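Local coordinates for protein mini spindles (Drosophila melanogaster, PDB 5VJC) that probably binds tubulin through a HEAT-repeat TOG domain, thereby promoting microtubule dynamics and mitotic spindle formation, at residues A[58-63]-A[93-98]; A[98-101]-A[107-110]; A[217-222]-A[229-234]. All blocks are in the same frame, centred on the assembly; numbering follows the deposited sequence.

Contact 1 (A[58-63]-A[93-98]); sequences NMFHDD and LKWLTL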
ATOM      1  N   ASN A  58      -1.707  12.754 -21.341  1.00 33.35           N
ATOM      2  CA  ASN A  58      -1.468  13.485 -20.089  1.00 35.65           C
ATOM      3  C   ASN A  58      -0.872  12.616 -18.997  1.00 31.64           C
ATOM      4  O   ASN A  58      -0.072  13.083 -18.188  1.00 30.45           O
ATOM      5  CB  ASN A  58      -2.769  14.107 -19.580  1.00 32.28           C
ATOM      6  CG  ASN A  58      -3.176  15.317 -20.388  1.00 38.96           C
ATOM      7  OD1 ASN A  58      -2.319  16.038 -20.893  1.00 38.63           O
ATOM      8  ND2 ASN A  58      -4.481  15.539 -20.527  1.00 39.43           N
ATOM      9  N   MET A  59      -1.261  11.346 -18.999  1.00 32.17           N
ATOM     10  CA  MET A  59      -0.817  10.371 -18.011  1.00 33.46           C
ATOM     11  C   MET A  59       0.683  10.139 -18.078  1.00 33.70           C
ATOM     12  O   MET A  59       1.336   9.926 -17.050  1.00 31.11           O
ATOM     13  CB  MET A  59      -1.555   9.042 -18.210  1.00 28.84           C
ATOM     14  CG  MET A  59      -2.924   8.995 -17.562  1.00 30.05           C
ATOM     15  SD  MET A  59      -3.867   7.523 -18.036  1.00 28.05           S
ATOM     16  CE  MET A  59      -5.151   7.578 -16.803  1.00 28.40           C
ATOM     17  N   PHE A  60       1.236  10.184 -19.283  1.00 33.69           N
ATOM     18  CA  PHE A  60       2.651   9.885 -19.434  1.00 34.61           C
ATOM     19  C   PHE A  60       3.471  11.125 -19.816  1.00 36.46           C
ATOM     20  O   PHE A  60       4.611  11.029 -20.249  1.00 34.35           O
ATOM     21  CB  PHE A  60       2.820   8.736 -20.428  1.00 36.20           C
ATOM     22  CG  PHE A  60       2.133   7.472 -19.969  1.00 34.43           C
ATOM     23  CD1 PHE A  60       2.729   6.651 -19.016  1.00 33.56           C
ATOM     24  CD2 PHE A  60       0.859   7.147 -20.419  1.00 28.80           C
ATOM     25  CE1 PHE A  60       2.088   5.500 -18.554  1.00 30.46           C
ATOM     26  CE2 PHE A  60       0.202   5.994 -19.960  1.00 29.33           C
ATOM     27  CZ  PHE A  60       0.813   5.171 -19.027  1.00 29.21           C
ATOM     28  N   HIS A  61       2.893  12.294 -19.589  1.00 35.11           N
ATOM     29  CA  HIS A  61       3.633  13.535 -19.706  1.00 40.49           C
ATOM     30  C   HIS A  61       4.635  13.616 -18.538  1.00 41.22           C
ATOM     31  O   HIS A  61       4.382  13.095 -17.452  1.00 40.56           O
ATOM     32  CB  HIS A  61       2.668  14.723 -19.706  1.00 43.42           C
ATOM     33  CG  HIS A  61       3.235  15.966 -20.311  1.00 47.90           C
ATOM     34  ND1 HIS A  61       4.291  16.656 -19.753  1.00 46.58           N
ATOM     35  CD2 HIS A  61       2.886  16.650 -21.429  1.00 48.23           C
ATOM     36  CE1 HIS A  61       4.571  17.710 -20.499  1.00 48.23           C
ATOM     37  NE2 HIS A  61       3.737  17.725 -21.526  1.00 52.52           N
ATOM     38  N   ASP A  62       5.775  14.255 -18.756  1.00 47.20           N
ATOM     39  CA  ASP A  62       6.777  14.350 -17.697  1.00 50.41           C
ATOM     40  C   ASP A  62       6.392  15.388 -16.639  1.00 48.21           C
ATOM     41  O   ASP A  62       6.863  15.331 -15.511  1.00 50.46           O
ATOM     42  CB  ASP A  62       8.154  14.678 -18.285  1.00 56.79           C
ATOM     43  CG  ASP A  62       9.088  13.464 -18.308  1.00 71.63           C
ATOM     44  OD1 ASP A  62       8.593  12.308 -18.273  1.00 67.87           O
ATOM     45  OD2 ASP A  62      10.323  13.665 -18.367  1.00 77.03           O
ATOM     46  N   ASP A  63       5.522  16.323 -17.007  1.00 42.03           N
ATOM     47  CA  ASP A  63       5.196  17.456 -16.145  1.00 40.95           C
ATOM     48  C   ASP A  63       4.106  17.074 -15.146  1.00 38.25           C
ATOM     49  O   ASP A  63       2.996  16.729 -15.546  1.00 35.55           O
ATOM     50  CB  ASP A  63       4.767  18.652 -17.006  1.00 40.73           C
ATOM     51  CG  ASP A  63       4.602  19.941 -16.208  1.00 46.36           C
ATOM     52  OD1 ASP A  63       3.996  19.912 -15.113  1.00 35.43           O
ATOM     53  OD2 ASP A  63       5.066  21.000 -16.697  1.00 51.54           O
ATOM     54  N   LEU A  93      -4.779   1.840 -10.909  1.00 21.70           N
ATOM     55  CA  LEU A  93      -3.913   1.550  -9.768  1.00 21.35           C
ATOM     56  C   LEU A  93      -2.454   1.548 -10.220  1.00 22.28           C
ATOM     57  O   LEU A  93      -1.601   2.148  -9.552  1.00 20.99           O
ATOM     58  CB  LEU A  93      -4.279   0.214  -9.089  1.00 18.48           C
ATOM     59  CG  LEU A  93      -5.650   0.170  -8.387  1.00 20.25           C
ATOM     60  CD1 LEU A  93      -5.953  -1.210  -7.826  1.00 20.68           C
ATOM     61  CD2 LEU A  93      -5.760   1.257  -7.257  1.00 17.80           C
ATOM     62  N   LYS A  94      -2.170   0.897 -11.354  1.00 23.23           N
ATOM     63  CA  LYS A  94      -0.808   0.878 -11.905  1.00 25.43           C
ATOM     64  C   LYS A  94      -0.287   2.274 -12.190  1.00 24.34           C
ATOM     65  O   LYS A  94       0.880   2.574 -11.909  1.00 23.03           O
ATOM     66  CB  LYS A  94      -0.730   0.053 -13.192  1.00 23.26           C
ATOM     67  CG  LYS A  94      -0.752  -1.453 -12.974  1.00 29.19           C
ATOM     68  CD  LYS A  94      -0.780  -2.222 -14.308  1.00 28.22           C
ATOM     69  CE  LYS A  94      -0.689  -3.723 -14.044  1.00 34.55           C
ATOM     70  NZ  LYS A  94      -0.672  -4.521 -15.309  1.00 40.67           N
ATOM     71  N   TRP A  95      -1.132   3.122 -12.763  1.00 21.16           N
ATOM     72  CA  TRP A  95      -0.689   4.476 -13.110  1.00 23.04           C
ATOM     73  C   TRP A  95      -0.332   5.252 -11.829  1.00 21.60           C
ATOM     74  O   TRP A  95       0.623   6.016 -11.804  1.00 24.45           O
ATOM     75  CB  TRP A  95      -1.758   5.241 -13.901  1.00 22.18           C
ATOM     76  CG  TRP A  95      -1.328   6.654 -14.227  1.00 24.24           C
ATOM     77  CD1 TRP A  95      -0.396   7.036 -15.155  1.00 27.60           C
ATOM     78  CD2 TRP A  95      -1.794   7.865 -13.608  1.00 29.66           C
ATOM     79  NE1 TRP A  95      -0.257   8.409 -15.150  1.00 24.00           N
ATOM     80  CE2 TRP A  95      -1.109   8.939 -14.218  1.00 26.96           C
ATOM     81  CE3 TRP A  95      -2.736   8.147 -12.609  1.00 25.13           C
ATOM     82  CZ2 TRP A  95      -1.322  10.264 -13.851  1.00 32.09           C
ATOM     83  CZ3 TRP A  95      -2.945   9.473 -12.243  1.00 27.83           C
ATOM     84  CH2 TRP A  95      -2.245  10.511 -12.862  1.00 30.18           C
ATOM     85  N   LEU A  96      -1.096   5.036 -10.769  1.00 24.15           N
ATOM     86  CA  LEU A  96      -0.800   5.727  -9.520  1.00 26.91           C
ATOM     87  C   LEU A  96       0.495   5.192  -8.896  1.00 22.98           C
ATOM     88  O   LEU A  96       1.271   5.974  -8.356  1.00 28.72           O
ATOM     89  CB  LEU A  96      -1.989   5.631  -8.557  1.00 25.10           C
ATOM     90  CG  LEU A  96      -3.134   6.470  -9.146  1.00 24.22           C
ATOM     91  CD1 LEU A  96      -4.481   6.054  -8.606  1.00 26.08           C
ATOM     92  CD2 LEU A  96      -2.865   7.992  -8.932  1.00 28.12           C
ATOM     93  N   THR A  97       0.761   3.892  -9.011  1.00 20.30           N
ATOM     94  CA  THR A  97       2.003   3.349  -8.461  1.00 23.71           C
ATOM     95  C   THR A  97       3.221   4.015  -9.121  1.00 32.32           C
ATOM     96  O   THR A  97       4.252   4.197  -8.467  1.00 27.01           O
ATOM     97  CB  THR A  97       2.129   1.803  -8.613  1.00 23.06           C
ATOM     98  OG1 THR A  97       2.297   1.440  -9.991  1.00 24.82           O
ATOM     99  CG2 THR A  97       0.911   1.060  -7.993  1.00 20.10           C
ATOM    100  N   LEU A  98       3.112   4.394 -10.398  1.00 20.36           N
ATOM    101  CA  LEU A  98       4.205   5.156 -11.018  1.00 28.75           C
ATOM    102  C   LEU A  98       4.369   6.538 -10.378  1.00 31.21           C
ATOM    103  O   LEU A  98       5.480   6.972 -10.111  1.00 29.99           O
ATOM    104  CB  LEU A  98       3.979   5.305 -12.522  1.00 32.00           C
ATOM    105  CG  LEU A  98       3.922   4.001 -13.302  1.00 27.43           C
ATOM    106  CD1 LEU A  98       3.547   4.331 -14.745  1.00 31.77           C
ATOM    107  CD2 LEU A  98       5.268   3.246 -13.251  1.00 29.88           C
TER

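Contact 2 (A[98-101]-A[107-110]); sequences LRFY and VLIK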
ATOM      1  N   LEU A  98       3.112   4.394 -10.398  1.00 20.36           N
ATOM      2  CA  LEU A  98       4.205   5.156 -11.018  1.00 28.75           C
ATOM      3  C   LEU A  98       4.369   6.538 -10.378  1.00 31.21           C
ATOM      4  O   LEU A  98       5.480   6.972 -10.111  1.00 29.99           O
ATOM      5  CB  LEU A  98       3.979   5.305 -12.522  1.00 32.00           C
ATOM      6  CG  LEU A  98       3.922   4.001 -13.302  1.00 27.43           C
ATOM      7  CD1 LEU A  98       3.547   4.331 -14.745  1.00 31.77           C
ATOM      8  CD2 LEU A  98       5.268   3.246 -13.251  1.00 29.88           C
ATOM      9  N   ARG A  99       3.249   7.203 -10.106  1.00 38.86           N
ATOM     10  CA  ARG A  99       3.238   8.505  -9.441  1.00 37.97           C
ATOM     11  C   ARG A  99       3.742   8.472  -7.999  1.00 43.21           C
ATOM     12  O   ARG A  99       4.084   9.513  -7.428  1.00 39.26           O
ATOM     13  CB  ARG A  99       1.819   9.096  -9.460  1.00 39.05           C
ATOM     14  CG  ARG A  99       1.418   9.566 -10.849  1.00 39.78           C
ATOM     15  CD  ARG A  99       2.617  10.249 -11.462  1.00 43.32           C
ATOM     16  NE  ARG A  99       2.611  10.318 -12.919  1.00 51.34           N
ATOM     17  CZ  ARG A  99       2.534   9.276 -13.736  1.00 47.66           C
ATOM     18  NH1 ARG A  99       2.407   8.047 -13.255  1.00 49.70           N
ATOM     19  NH2 ARG A  99       2.553   9.465 -15.055  1.00 53.36           N
ATOM     20  N   PHE A 100       3.773   7.289  -7.399  1.00 33.82           N
ATOM     21  CA  PHE A 100       4.309   7.178  -6.047  1.00 36.52           C
ATOM     22  C   PHE A 100       5.828   7.358  -6.022  1.00 37.22           C
ATOM     23  O   PHE A 100       6.395   7.648  -4.973  1.00 43.18           O
ATOM     24  CB  PHE A 100       3.930   5.838  -5.424  1.00 30.57           C
ATOM     25  CG  PHE A 100       2.457   5.707  -5.118  1.00 31.06           C
ATOM     26  CD1 PHE A 100       1.644   6.824  -5.042  1.00 28.85           C
ATOM     27  CD2 PHE A 100       1.887   4.458  -4.923  1.00 28.67           C
ATOM     28  CE1 PHE A 100       0.281   6.703  -4.757  1.00 25.61           C
ATOM     29  CE2 PHE A 100       0.525   4.326  -4.638  1.00 27.05           C
ATOM     30  CZ  PHE A 100      -0.273   5.451  -4.556  1.00 28.77           C
ATOM     31  N   TYR A 101       6.485   7.188  -7.167  1.00 37.83           N
ATOM     32  CA  TYR A 101       7.942   7.334  -7.228  1.00 39.48           C
ATOM     33  C   TYR A 101       8.375   8.736  -7.648  1.00 45.84           C
ATOM     34  O   TYR A 101       9.545   9.096  -7.527  1.00 48.97           O
ATOM     35  CB  TYR A 101       8.533   6.290  -8.166  1.00 36.54           C
ATOM     36  CG  TYR A 101       8.415   4.908  -7.586  1.00 35.83           C
ATOM     37  CD1 TYR A 101       7.263   4.152  -7.777  1.00 37.13           C
ATOM     38  CD2 TYR A 101       9.426   4.379  -6.798  1.00 35.14           C
ATOM     39  CE1 TYR A 101       7.134   2.889  -7.231  1.00 34.70           C
ATOM     40  CE2 TYR A 101       9.305   3.118  -6.241  1.00 37.16           C
ATOM     41  CZ  TYR A 101       8.160   2.378  -6.468  1.00 34.02           C
ATOM     42  OH  TYR A 101       8.039   1.125  -5.927  1.00 34.66           O
ATOM     43  N   VAL A 107       0.917  15.836  -6.085  1.00 27.89           N
ATOM     44  CA  VAL A 107       0.420  14.676  -6.833  1.00 29.79           C
ATOM     45  C   VAL A 107       0.105  13.536  -5.860  1.00 24.11           C
ATOM     46  O   VAL A 107      -0.917  12.853  -5.990  1.00 24.62           O
ATOM     47  CB  VAL A 107       1.434  14.208  -7.912  1.00 27.13           C
ATOM     48  CG1 VAL A 107       0.993  12.889  -8.516  1.00 25.10           C
ATOM     49  CG2 VAL A 107       1.580  15.264  -9.005  1.00 28.10           C
ATOM     50  N   LEU A 108       0.955  13.357  -4.853  1.00 25.60           N
ATOM     51  CA  LEU A 108       0.704  12.308  -3.877  1.00 24.87           C
ATOM     52  C   LEU A 108      -0.587  12.579  -3.093  1.00 22.13           C
ATOM     53  O   LEU A 108      -1.432  11.692  -2.961  1.00 24.39           O
ATOM     54  CB  LEU A 108       1.901  12.143  -2.944  1.00 28.30           C
ATOM     55  CG  LEU A 108       3.223  11.749  -3.605  1.00 32.00           C
ATOM     56  CD1 LEU A 108       4.370  11.785  -2.587  1.00 41.89           C
ATOM     57  CD2 LEU A 108       3.126  10.378  -4.223  1.00 35.45           C
ATOM     58  N   ILE A 109      -0.777  13.805  -2.611  1.00 24.58           N
ATOM     59  CA  ILE A 109      -1.950  14.109  -1.784  1.00 26.27           C
ATOM     60  C   ILE A 109      -3.263  14.011  -2.564  1.00 25.64           C
ATOM     61  O   ILE A 109      -4.255  13.469  -2.081  1.00 25.07           O
ATOM     62  CB  ILE A 109      -1.844  15.518  -1.135  1.00 29.94           C
ATOM     63  CG1 ILE A 109      -0.817  15.501   0.010  1.00 30.37           C
ATOM     64  CG2 ILE A 109      -3.210  15.958  -0.588  1.00 26.95           C
ATOM     65  CD1 ILE A 109      -0.177  16.859   0.321  1.00 25.03           C
ATOM     66  N   LYS A 110      -3.274  14.571  -3.756  1.00 23.24           N
ATOM     67  CA  LYS A 110      -4.464  14.501  -4.591  1.00 26.23           C
ATOM     68  C   LYS A 110      -4.710  13.066  -5.114  1.00 19.84           C
ATOM     69  O   LYS A 110      -5.851  12.630  -5.155  1.00 22.22           O
ATOM     70  CB  LYS A 110      -4.355  15.493  -5.751  1.00 25.49           C
ATOM     71  CG  LYS A 110      -4.249  16.963  -5.302  1.00 28.95           C
ATOM     72  CD  LYS A 110      -5.431  17.356  -4.405  1.00 31.86           C
ATOM     73  CE  LYS A 110      -6.659  17.710  -5.236  1.00 32.81           C
ATOM     74  NZ  LYS A 110      -7.807  18.088  -4.356  1.00 32.80           N
TER

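Contact 3 (A[217-222]-A[229-234]); sequences RQISDR and AALNCI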
ATOM      1  N   ARG A 217      13.190  -7.794  16.898  1.00 45.24           N
ATOM      2  CA  ARG A 217      14.519  -7.403  16.437  1.00 50.79           C
ATOM      3  C   ARG A 217      14.677  -5.885  16.326  1.00 50.41           C
ATOM      4  O   ARG A 217      15.772  -5.353  16.517  1.00 49.28           O
ATOM      5  CB  ARG A 217      14.825  -8.044  15.082  1.00 51.75           C
ATOM      6  CG  ARG A 217      15.154  -9.522  15.144  1.00 57.61           C
ATOM      7  CD  ARG A 217      15.424 -10.070  13.749  1.00 63.69           C
ATOM      8  NE  ARG A 217      15.773 -11.493  13.758  1.00 76.11           N
ATOM      9  CZ  ARG A 217      17.003 -11.965  13.964  1.00 77.75           C
ATOM     10  NH1 ARG A 217      18.013 -11.127  14.184  1.00 80.34           N
ATOM     11  NH2 ARG A 217      17.225 -13.273  13.951  1.00 75.18           N
ATOM     12  N   GLN A 218      13.578  -5.194  16.029  1.00 39.19           N
ATOM     13  CA  GLN A 218      13.604  -3.749  15.820  1.00 38.18           C
ATOM     14  C   GLN A 218      13.753  -2.957  17.121  1.00 39.88           C
ATOM     15  O   GLN A 218      13.932  -1.736  17.103  1.00 36.82           O
ATOM     16  CB  GLN A 218      12.329  -3.304  15.092  1.00 34.89           C
ATOM     17  CG  GLN A 218      12.124  -3.988  13.760  1.00 33.00           C
ATOM     18  CD  GLN A 218      13.173  -3.581  12.752  1.00 37.45           C
ATOM     19  OE1 GLN A 218      13.580  -2.424  12.703  1.00 42.19           O
ATOM     20  NE2 GLN A 218      13.639  -4.530  11.964  1.00 37.87           N
ATOM     21  N   ILE A 219      13.665  -3.642  18.253  1.00 40.12           N
ATOM     22  CA  ILE A 219      13.741  -2.950  19.531  1.00 45.00           C
ATOM     23  C   ILE A 219      15.151  -2.395  19.762  1.00 45.58           C
ATOM     24  O   ILE A 219      15.320  -1.330  20.356  1.00 52.34           O
ATOM     25  CB  ILE A 219      13.313  -3.875  20.686  1.00 48.81           C
ATOM     26  CG1 ILE A 219      11.803  -4.122  20.607  1.00 39.63           C
ATOM     27  CG2 ILE A 219      13.656  -3.254  22.031  1.00 50.10           C
ATOM     28  CD1 ILE A 219      11.272  -5.111  21.642  1.00 45.42           C
ATOM     29  N   SER A 220      16.149  -3.092  19.235  1.00 47.22           N
ATOM     30  CA  SER A 220      17.537  -2.688  19.393  1.00 50.21           C
ATOM     31  C   SER A 220      17.979  -1.616  18.391  1.00 51.21           C
ATOM     32  O   SER A 220      19.154  -1.251  18.350  1.00 51.57           O
ATOM     33  CB  SER A 220      18.448  -3.904  19.270  1.00 48.54           C
ATOM     34  OG  SER A 220      18.252  -4.550  18.022  1.00 58.29           O
ATOM     35  N   ASP A 221      17.044  -1.118  17.584  1.00 51.30           N
ATOM     36  CA  ASP A 221      17.366  -0.102  16.582  1.00 48.90           C
ATOM     37  C   ASP A 221      17.976   1.129  17.250  1.00 50.06           C
ATOM     38  O   ASP A 221      17.596   1.488  18.362  1.00 50.76           O
ATOM     39  CB  ASP A 221      16.119   0.293  15.788  1.00 41.44           C
ATOM     40  CG  ASP A 221      16.455   0.997  14.486  1.00 42.27           C
ATOM     41  OD1 ASP A 221      16.761   2.210  14.516  1.00 44.29           O
ATOM     42  OD2 ASP A 221      16.414   0.339  13.433  1.00 37.65           O
ATOM     43  N   ARG A 222      18.924   1.771  16.575  1.00 65.57           N
ATOM     44  CA  ARG A 222      19.585   2.935  17.155  1.00 68.85           C
ATOM     45  C   ARG A 222      18.666   4.144  17.114  1.00 70.64           C
ATOM     46  O   ARG A 222      18.692   4.986  18.021  1.00 71.05           O
ATOM     47  CB  ARG A 222      20.899   3.239  16.434  1.00 75.98           C
ATOM     48  CG  ARG A 222      22.127   3.017  17.308  1.00 85.38           C
ATOM     49  CD  ARG A 222      23.410   2.930  16.493  1.00 94.60           C
ATOM     50  NE  ARG A 222      24.385   2.053  17.137  1.00105.38           N
ATOM     51  CZ  ARG A 222      25.688   2.042  16.869  1.00109.24           C
ATOM     52  NH1 ARG A 222      26.195   2.872  15.968  1.00111.05           N
ATOM     53  NH2 ARG A 222      26.489   1.202  17.512  1.00108.04           N
ATOM     54  N   ALA A 229       8.556   2.339  18.561  1.00 36.45           N
ATOM     55  CA  ALA A 229       7.476   1.716  17.792  1.00 32.90           C
ATOM     56  C   ALA A 229       7.482   0.195  17.946  1.00 33.45           C
ATOM     57  O   ALA A 229       6.423  -0.425  18.052  1.00 35.72           O
ATOM     58  CB  ALA A 229       7.576   2.108  16.318  1.00 29.48           C
ATOM     59  N   ALA A 230       8.666  -0.411  17.965  1.00 27.25           N
ATOM     60  CA  ALA A 230       8.749  -1.859  18.088  1.00 27.73           C
ATOM     61  C   ALA A 230       8.290  -2.301  19.484  1.00 33.89           C
ATOM     62  O   ALA A 230       7.612  -3.324  19.631  1.00 35.59           O
ATOM     63  CB  ALA A 230      10.157  -2.340  17.804  1.00 29.32           C
ATOM     64  N   LEU A 231       8.660  -1.520  20.494  1.00 37.62           N
ATOM     65  CA  LEU A 231       8.244  -1.780  21.872  1.00 41.75           C
ATOM     66  C   LEU A 231       6.730  -1.745  22.015  1.00 37.80           C
ATOM     67  O   LEU A 231       6.141  -2.657  22.582  1.00 39.25           O
ATOM     68  CB  LEU A 231       8.871  -0.767  22.825  1.00 41.78           C
ATOM     69  CG  LEU A 231      10.372  -0.921  23.077  1.00 46.53           C
ATOM     70  CD1 LEU A 231      10.904   0.262  23.870  1.00 44.40           C
ATOM     71  CD2 LEU A 231      10.645  -2.242  23.787  1.00 50.61           C
ATOM     72  N   ASN A 232       6.110  -0.677  21.517  1.00 43.17           N
ATOM     73  CA  ASN A 232       4.653  -0.563  21.555  1.00 43.37           C
ATOM     74  C   ASN A 232       3.995  -1.729  20.870  1.00 41.98           C
ATOM     75  O   ASN A 232       2.935  -2.198  21.295  1.00 41.71           O
ATOM     76  CB  ASN A 232       4.188   0.740  20.918  1.00 44.39           C
ATOM     77  CG  ASN A 232       4.430   1.925  21.808  1.00 52.85           C
ATOM     78  OD1 ASN A 232       4.513   1.784  23.030  1.00 61.16           O
ATOM     79  ND2 ASN A 232       4.546   3.103  21.214  1.00 51.87           N
ATOM     80  N   CYS A 233       4.643  -2.232  19.827  1.00 38.97           N
ATOM     81  CA  CYS A 233       4.059  -3.314  19.067  1.00 37.55           C
ATOM     82  C   CYS A 233       4.146  -4.635  19.836  1.00 41.13           C
ATOM     83  O   CYS A 233       3.189  -5.409  19.852  1.00 39.59           O
ATOM     84  CB  CYS A 233       4.725  -3.441  17.695  1.00 32.68           C
ATOM     85  SG  CYS A 233       3.836  -4.589  16.637  1.00 30.73           S
ATOM     86  N   ILE A 234       5.278  -4.887  20.483  1.00 37.94           N
ATOM     87  CA  ILE A 234       5.439  -6.123  21.247  1.00 41.98           C
ATOM     88  C   ILE A 234       4.550  -6.084  22.491  1.00 38.29           C
ATOM     89  O   ILE A 234       3.992  -7.105  22.885  1.00 39.28           O
ATOM     90  CB  ILE A 234       6.915  -6.364  21.634  1.00 46.75           C
ATOM     91  CG1 ILE A 234       7.731  -6.646  20.375  1.00 37.91           C
ATOM     92  CG2 ILE A 234       7.055  -7.552  22.585  1.00 44.43           C
ATOM     93  CD1 ILE A 234       7.211  -7.822  19.564  1.00 35.87           C
TER

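Contact 1 (A[58-63]-A[93-98])
The indole N-H of W95 points at the backbone carbonyl of M59 in a hydrogen bond modelled as nearly straight, NE1 to O 2.9 Å with an N-H...O angle of 171°, though the oxygen's place, and so the exact geometry, is less sure. As modelled, the oxygen lies in the indole plane, at the ring's edge. M59 also reaches over one face of the indole: its CG sits 3.9 Å from the centroid of the five-membered ring in a CH-pi contact, and the extended chain carries SD on to a more distant Met-aromatic approach at 4.6 Å from the same centroid. F60 receives the edge of W95 on its own face, the planes at 80°, and its CE1 touches CD1 of L98. W95 has CG anti to the backbone N (chi1 178°), which carries the indole from helix 89-99 across to the end of helix 53-59. With an alanine here, the M59 carbonyl is likely to lose this donor and a gap to open beside M59 and F60. Around this group, V70 and I71 of helix 64-77 pack on W95, while M46 of helix 36-48 meets M59. Such a buried helix interface is characteristic of the HEAT-repeat alpha-solenoid of TOG domains.

Contact 2 (A[98-101]-A[107-110])
R99 meets V107 through the aliphatic base of its side chain, its CB lying 4.0 Å from CG1 of the valine and its CG scarcely farther off. The valine's CG1 is directed by a first torsion of 171°, anti to the backbone N, and it is this branch that faces the arginine. From CG onward the arginine chain bends (chi2 -41°), carrying the guanidinium away from the valine and toward the neighbourhood of M59, so that only its hydrocarbon part serves the apolar contact. The carbonyl oxygen of R99 is approached by a methyl group: L108 CD2 comes to 3.5 Å from O, a packing contact of carbon against oxygen.

At F100 the same methyl is used again. L108 CD2 lies 3.9 Å from CA of F100 and at the edge of its phenyl ring, near the ring plane, with CD1 as the nearest ring atom. Although the bond from CA to CB in F100 leads away from helix 105-124, the ring comes back toward it, and the methyl fits against both the backbone and the ring. The F100 side chain also packs against F137, H140 and L141 of helix 131-142, while the carbonyl of F100 accepts a hydrogen bond from K144. On the other side of the contact, V107 also rests on F64 and L68 of helix 64-77, and L108 on V152 of helix 150-166.

No hydrogen bond joins the two segments. The tight connection from helix 89-99 into helix 105-124 is therefore held at this point by two branched aliphatic residues, whose methyl groups fill the space beside an arginine stem and a phenyl edge, an adhesion that depends on shape and burial rather than on polar pairing.

Contact 3 (A[217-222]-A[229-234])
Apolar contact across this turn centres on I219, whose branches meet A230, L231 and, a turn further on, I234 of helix 224-241. CG1 rests 3.7 Å from CB of A230. The other branch, CG2, approaches CD2 of L231 at 3.6 Å, and the same leucine methyl also lies against CD1 of the isoleucine. Because CG1 is anti to the carbonyl carbon (chi1 -71°) and the chain then runs extended, CD1 reaches on to CG1 of I234, 4.1 Å away. The side chains of I219 and L231 cross at about a right angle, which lets one leucine methyl touch two branches of the isoleucine. Q218 adds its CB, 3.6 Å from CB of A230, before its amide end turns away from the helix.

No hydrogen bond crosses between the two segments. The hydroxyl of S220 donates to the carbonyl oxygen of R217, OG to O 3.0 Å, and the backbone N of D221 bonds to O of Q218. D221 also accepts from the N of D223 and forms a salt bridge with R188 of helix 185-202.

The small CB of A230 allows the backbones to come close, with the CA atoms of I219 and A230 5.3 Å apart. Local hydrogen bonds thus shape the connection between helices 209-217 and 224-241, the salt bridge ties it to helix 185-202, and burial of aliphatic carbon joins it to helix 224-241.

How the contacts relate
From the N terminus, contact 1 comes first: it closes a loop of 29 mostly helical residues by returning helix 89-99 to the end of helix 53-59. Contact 2 begins where contact 1 ends, sharing L98, and closes the short connection into helix 105-124. The two neither nest nor cross; their centres are about 9 Å apart, and they are adjoining contacts that link helices 53-59, 89-99 and 105-124. Contact 3 follows later in the chain, closing the turn between helices 209-217 and 224-241. Its centre lies about 36 Å from that of contact 1, on the opposite side of the chain's centre, and it touches neither of the others.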